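Local coordinates for protein glial cell-derived neurotrophic factor (Rattus norvegicus, PDB 1AGQ) that acts as a dimeric cystine-knot growth factor that supports neurons, probably by signalling through a GFRalpha co-receptor and the receptor tyrosine kinase RET, at residues V43-H48 / Y68-C73; L64-C69 / K126-R131. One frame throughout, in Å; residues are numbered along the deposited sequence.

Interaction 1: V43-H48 / Y68-C73; sequences VLTAIH and YCSGSC
Two first torsions bring Thr45 and Tyr68 together. In Tyr68 the ring carbon CG sits between the backbone N and the carbonyl carbon (chi1 64°), which swings the ring back over the neighbouring strand. In Thr45 the hydroxyl stands beside the backbone N (chi1 -64°), which sets CG2 anti to that N and along the ring toward the phenol end. The two side chains run side by side in the same direction. Thr45 CB makes a CH-pi contact over one face of the ring, 3.8 Å from the centroid of Tyr68 and offset toward its rim, while Thr45 CG2 reaches Tyr68 OH at 3.4 Å. That hydroxyl is hydrogen-bonded to His48 of the second subunit.

Beneath the side chains the backbones form an antiparallel ladder. Thr45 and Tyr68 are a hydrogen-bonded pair, with Thr45 N to Tyr68 O at 2.8 Å and Tyr68 N to Thr45 O at 2.9 Å. Val43 and Ser70 form the next such pair, Val43 N meeting Ser70 O at 2.9 Å. The non-hydrogen-bonded pair between them, Leu44 with Cys69, faces the other way and brings Leu44 CD1 within 4.2 Å of Cys69 SG. Here the ladder meets the cystine knot: Cys69 and Cys73, spaced as in the family's Cys-X-Gly-X-Cys signature, are joined to Cys132 and Cys134 in the ring that the Cys42-Cys103 disulfide threads. Gly71, at the middle of this signature, has a positive phi at which a CB would be jammed against the preceding carbonyl O.

On the face carrying Thr45 and Tyr68, a water lies 2.9 Å from Ser70 OG and accepts its hydrogen bond, while donating to Tyr68 O. Its approaches to Val43 O and Thr45 OG1 are too short to be trusted in detail.

Interaction 2: L64-C69 / K126-R131; sequences LIFRYC and KHSAKR
The Phe66 ring turns its edge to the backbone carbonyl of His127, whose oxygen lies near the ring plane, 3.1 Å from Phe66 CE1. Leu64 CD1 likewise comes to the edge of the imidazole, 3.9 Å from His127 CD2, while Ser128 CB lies over one imidazole face. Over one face of the Arg67 guanidinium sits Lys130 O. The third subunit also packs here, with its Leu87 on Phe66 and its Met79 on His127.

Arg67 is gripped along its length. Its backbone N donates to Ser128 OG at 2.8 Å and its O accepts from Ala129 N at 2.9 Å. The chain turns about CG-CD (chi3 -71°), bringing NE to Ala129 O at 3.1 Å, a bent bond with NE in the carbonyl plane but the oxygen tilted from the guanidinium plane. With an alanine here the NE bond goes, and Asp109 is likely to lose its salt bridge with NH2. Cys69 SG, bonded to Cys132, packs on Ala129 CB at 3.6 Å, just ahead of a classic beta bulge at Lys130 and Arg131.

Asp109 also binds Ser128 OG, so one carboxylate probably steadies both serine and arginine, whereas the buried His127 O has no polar partner in the model and lies against the weakly polar C-H edge of Phe66.

Overall arrangement
Strand 63-70 serves both contacts, whose centres lie about 9 Å apart and which share Tyr68 and Cys69. Interaction 1 pairs this strand edge to edge with 43-50; interaction 2 brings the chain leading into 129-134 against it. The two also touch directly: Ile47 O lies 2.8 Å from Phe66 N, a probable hydrogen bond continuing the ladder, and Leu44 CD2 reaches Lys130 O at 3.5 Å. Cys69 ties both to the cystine knot. Both contacts touch the third subunit, whose Tyr80 hydrogen-bonds to Cys69 N, while interaction 1 also meets the second subunit, into which a parallel ladder at Thr45 and Ala46 extends the sheet.

Interaction 1: V43-H48 / Y68-C73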
# COMPACT_ATOMS: atom_id res chain seq x y z
N VAL B 43 -3.22 -3.23 -4.29
CA VAL B 43 -1.86 -3.71 -4.12
C VAL B 43 -1.25 -4.45 -5.31
O VAL B 43 -1.95 -4.95 -6.17
CB VAL B 43 -1.74 -4.63 -2.88
CG1 VAL B 43 -2.56 -4.06 -1.73
CG2 VAL B 43 -2.23 -6.00 -3.20
N LEU B 44 0.08 -4.49 -5.30
CA LEU B 44 0.86 -5.13 -6.34
C LEU B 44 1.07 -6.57 -5.91
O LEU B 44 1.39 -6.83 -4.74
CB LEU B 44 2.19 -4.40 -6.46
CG LEU B 44 3.16 -4.71 -7.59
CD1 LEU B 44 2.58 -4.30 -8.91
CD2 LEU B 44 4.45 -3.98 -7.34
N THR B 45 0.86 -7.50 -6.82
CA THR B 45 1.03 -8.92 -6.51
C THR B 45 1.99 -9.49 -7.55
O THR B 45 1.83 -9.22 -8.75
CB THR B 45 -0.30 -9.68 -6.60
OG1 THR B 45 -1.19 -9.18 -5.61
CG2 THR B 45 -0.08 -11.18 -6.30
N ALA B 46 2.97 -10.27 -7.09
CA ALA B 46 3.95 -10.87 -8.00
C ALA B 46 3.78 -12.38 -8.16
O ALA B 46 3.41 -13.11 -7.23
CB ALA B 46 5.35 -10.55 -7.50
N ILE B 47 4.08 -12.87 -9.37
CA ILE B 47 4.02 -14.29 -9.64
C ILE B 47 5.16 -14.63 -10.61
O ILE B 47 5.32 -13.98 -11.64
CB ILE B 47 2.64 -14.72 -10.22
CG1 ILE B 47 2.64 -16.22 -10.51
CG2 ILE B 47 2.29 -13.89 -11.43
CD1 ILE B 47 1.26 -16.81 -10.59
N HIS B 48 5.99 -15.59 -10.23
CA HIS B 48 7.09 -15.98 -11.10
C HIS B 48 6.49 -16.89 -12.16
O HIS B 48 5.85 -17.88 -11.83
CB HIS B 48 8.17 -16.73 -10.33
CG HIS B 48 9.24 -17.28 -11.21
ND1 HIS B 48 9.74 -18.56 -11.09
CD2 HIS B 48 9.88 -16.73 -12.28
CE1 HIS B 48 10.63 -18.78 -12.03
NE2 HIS B 48 10.74 -17.69 -12.77
N TYR B 68 0.85 -7.80 -11.06
CA TYR B 68 -0.43 -7.24 -11.42
C TYR B 68 -1.01 -6.50 -10.23
O TYR B 68 -0.62 -6.75 -9.09
CB TYR B 68 -1.38 -8.35 -11.89
CG TYR B 68 -1.73 -9.37 -10.85
CD1 TYR B 68 -0.91 -10.46 -10.61
CD2 TYR B 68 -2.93 -9.29 -10.13
CE1 TYR B 68 -1.25 -11.45 -9.68
CE2 TYR B 68 -3.29 -10.28 -9.19
CZ TYR B 68 -2.44 -11.36 -8.98
OH TYR B 68 -2.75 -12.34 -8.03
N CYS B 69 -1.94 -5.60 -10.52
CA CYS B 69 -2.62 -4.76 -9.54
C CYS B 69 -4.05 -5.22 -9.32
O CYS B 69 -4.77 -5.58 -10.26
CB CYS B 69 -2.63 -3.31 -10.05
SG CYS B 69 -0.99 -2.62 -10.36
N SER B 70 -4.46 -5.22 -8.06
CA SER B 70 -5.81 -5.62 -7.71
C SER B 70 -6.15 -5.14 -6.31
O SER B 70 -5.27 -4.96 -5.48
CB SER B 70 -5.97 -7.14 -7.81
OG SER B 70 -5.23 -7.81 -6.81
N GLY B 71 -7.44 -4.94 -6.07
CA GLY B 71 -7.88 -4.46 -4.76
C GLY B 71 -8.96 -3.41 -4.93
O GLY B 71 -9.32 -3.06 -6.06
N SER B 72 -9.46 -2.89 -3.82
CA SER B 72 -10.53 -1.89 -3.81
C SER B 72 -10.09 -0.45 -4.02
O SER B 72 -9.01 -0.05 -3.60
CB SER B 72 -11.31 -1.98 -2.49
N CYS B 73 -10.96 0.32 -4.68
CA CYS B 73 -10.72 1.74 -4.95
C CYS B 73 -11.96 2.53 -4.55
O CYS B 73 -12.37 3.47 -5.24
CB CYS B 73 -10.46 1.97 -6.42
SG CYS B 73 -8.79 1.43 -6.89
O HOH W 1 -2.36 -7.30 -6.62

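Interaction 2: L64-C69 / K126-R131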
# COMPACT_ATOMS: atom_id res chain seq x y z
N LEU B 64 10.01 -14.71 -15.91
CA LEU B 64 9.84 -13.36 -15.46
C LEU B 64 8.97 -13.33 -14.23
O LEU B 64 8.25 -14.29 -13.92
CB LEU B 64 9.20 -12.50 -16.56
CG LEU B 64 7.68 -12.64 -16.69
CD1 LEU B 64 7.08 -11.45 -17.43
CD2 LEU B 64 7.38 -13.93 -17.41
N ILE B 65 9.10 -12.24 -13.49
CA ILE B 65 8.25 -12.02 -12.34
C ILE B 65 7.14 -11.14 -12.94
O ILE B 65 7.40 -10.00 -13.33
CB ILE B 65 8.96 -11.22 -11.24
CG1 ILE B 65 10.24 -11.93 -10.79
CG2 ILE B 65 8.02 -11.06 -10.07
CD1 ILE B 65 9.99 -13.28 -10.15
N PHE B 66 5.94 -11.67 -13.08
CA PHE B 66 4.86 -10.87 -13.63
C PHE B 66 4.17 -10.24 -12.42
O PHE B 66 3.93 -10.92 -11.43
CB PHE B 66 3.89 -11.75 -14.41
CG PHE B 66 2.58 -11.09 -14.72
CD1 PHE B 66 2.50 -10.12 -15.71
CD2 PHE B 66 1.43 -11.42 -14.01
CE1 PHE B 66 1.30 -9.48 -15.99
CE2 PHE B 66 0.22 -10.78 -14.29
CZ PHE B 66 0.16 -9.81 -15.28
N ARG B 67 3.88 -8.94 -12.49
CA ARG B 67 3.19 -8.29 -11.38
C ARG B 67 1.90 -7.65 -11.86
O ARG B 67 1.84 -7.09 -12.94
CB ARG B 67 4.09 -7.26 -10.73
CG ARG B 67 5.36 -7.91 -10.20
CD ARG B 67 6.08 -6.99 -9.25
NE ARG B 67 6.69 -5.87 -9.96
CZ ARG B 67 7.60 -5.07 -9.43
NH1 ARG B 67 7.99 -5.27 -8.18
NH2 ARG B 67 8.15 -4.09 -10.14
N TYR B 68 0.85 -7.80 -11.06
CA TYR B 68 -0.43 -7.24 -11.42
C TYR B 68 -1.01 -6.50 -10.23
O TYR B 68 -0.62 -6.75 -9.09
CB TYR B 68 -1.38 -8.35 -11.89
CG TYR B 68 -1.73 -9.37 -10.85
CD1 TYR B 68 -0.91 -10.46 -10.61
CD2 TYR B 68 -2.93 -9.29 -10.13
CE1 TYR B 68 -1.25 -11.45 -9.68
CE2 TYR B 68 -3.29 -10.28 -9.19
CZ TYR B 68 -2.44 -11.36 -8.98
OH TYR B 68 -2.75 -12.34 -8.03
N CYS B 69 -1.94 -5.60 -10.52
CA CYS B 69 -2.62 -4.76 -9.54
C CYS B 69 -4.05 -5.22 -9.32
O CYS B 69 -4.77 -5.58 -10.26
CB CYS B 69 -2.63 -3.31 -10.05
SG CYS B 69 -0.99 -2.62 -10.36
N LYS B 126 4.99 -2.65 -21.52
CA LYS B 126 3.82 -2.43 -20.67
C LYS B 126 3.12 -3.78 -20.45
O LYS B 126 1.90 -3.91 -20.63
CB LYS B 126 2.86 -1.45 -21.36
CG LYS B 126 3.38 -0.01 -21.39
CD LYS B 126 2.56 0.86 -22.35
N HIS B 127 3.91 -4.77 -20.04
CA HIS B 127 3.45 -6.13 -19.82
C HIS B 127 3.34 -6.54 -18.35
O HIS B 127 2.74 -7.55 -18.02
CB HIS B 127 4.42 -7.09 -20.52
CG HIS B 127 5.80 -7.08 -19.93
ND1 HIS B 127 6.62 -5.98 -19.97
CD2 HIS B 127 6.49 -8.05 -19.28
CE1 HIS B 127 7.76 -6.27 -19.36
NE2 HIS B 127 7.70 -7.52 -18.94
N SER B 128 3.95 -5.74 -17.49
CA SER B 128 3.96 -6.04 -16.07
C SER B 128 3.89 -4.75 -15.26
O SER B 128 4.50 -3.74 -15.61
CB SER B 128 5.24 -6.80 -15.73
OG SER B 128 5.17 -7.37 -14.43
N ALA B 129 3.16 -4.80 -14.15
CA ALA B 129 3.03 -3.62 -13.30
C ALA B 129 4.27 -3.36 -12.45
O ALA B 129 4.93 -4.29 -11.97
CB ALA B 129 1.81 -3.76 -12.40
N LYS B 130 4.59 -2.08 -12.28
CA LYS B 130 5.69 -1.66 -11.44
C LYS B 130 5.09 -0.96 -10.21
O LYS B 130 5.58 -1.11 -9.09
CB LYS B 130 6.57 -0.67 -12.21
CG LYS B 130 7.74 -0.13 -11.45
CD LYS B 130 8.71 0.53 -12.43
CE LYS B 130 9.83 1.26 -11.71
NZ LYS B 130 10.56 2.17 -12.64
N ARG B 131 4.01 -0.20 -10.44
CA ARG B 131 3.32 0.54 -9.37
C ARG B 131 1.83 0.45 -9.64
O ARG B 131 1.43 0.50 -10.80
CB ARG B 131 3.71 2.02 -9.42
CG ARG B 131 4.92 2.43 -8.62
CD ARG B 131 4.93 3.95 -8.44
NE ARG B 131 4.90 4.68 -9.71
CZ ARG B 131 4.05 5.66 -10.00
NH1 ARG B 131 3.14 6.04 -9.11
NH2 ARG B 131 4.10 6.27 -11.18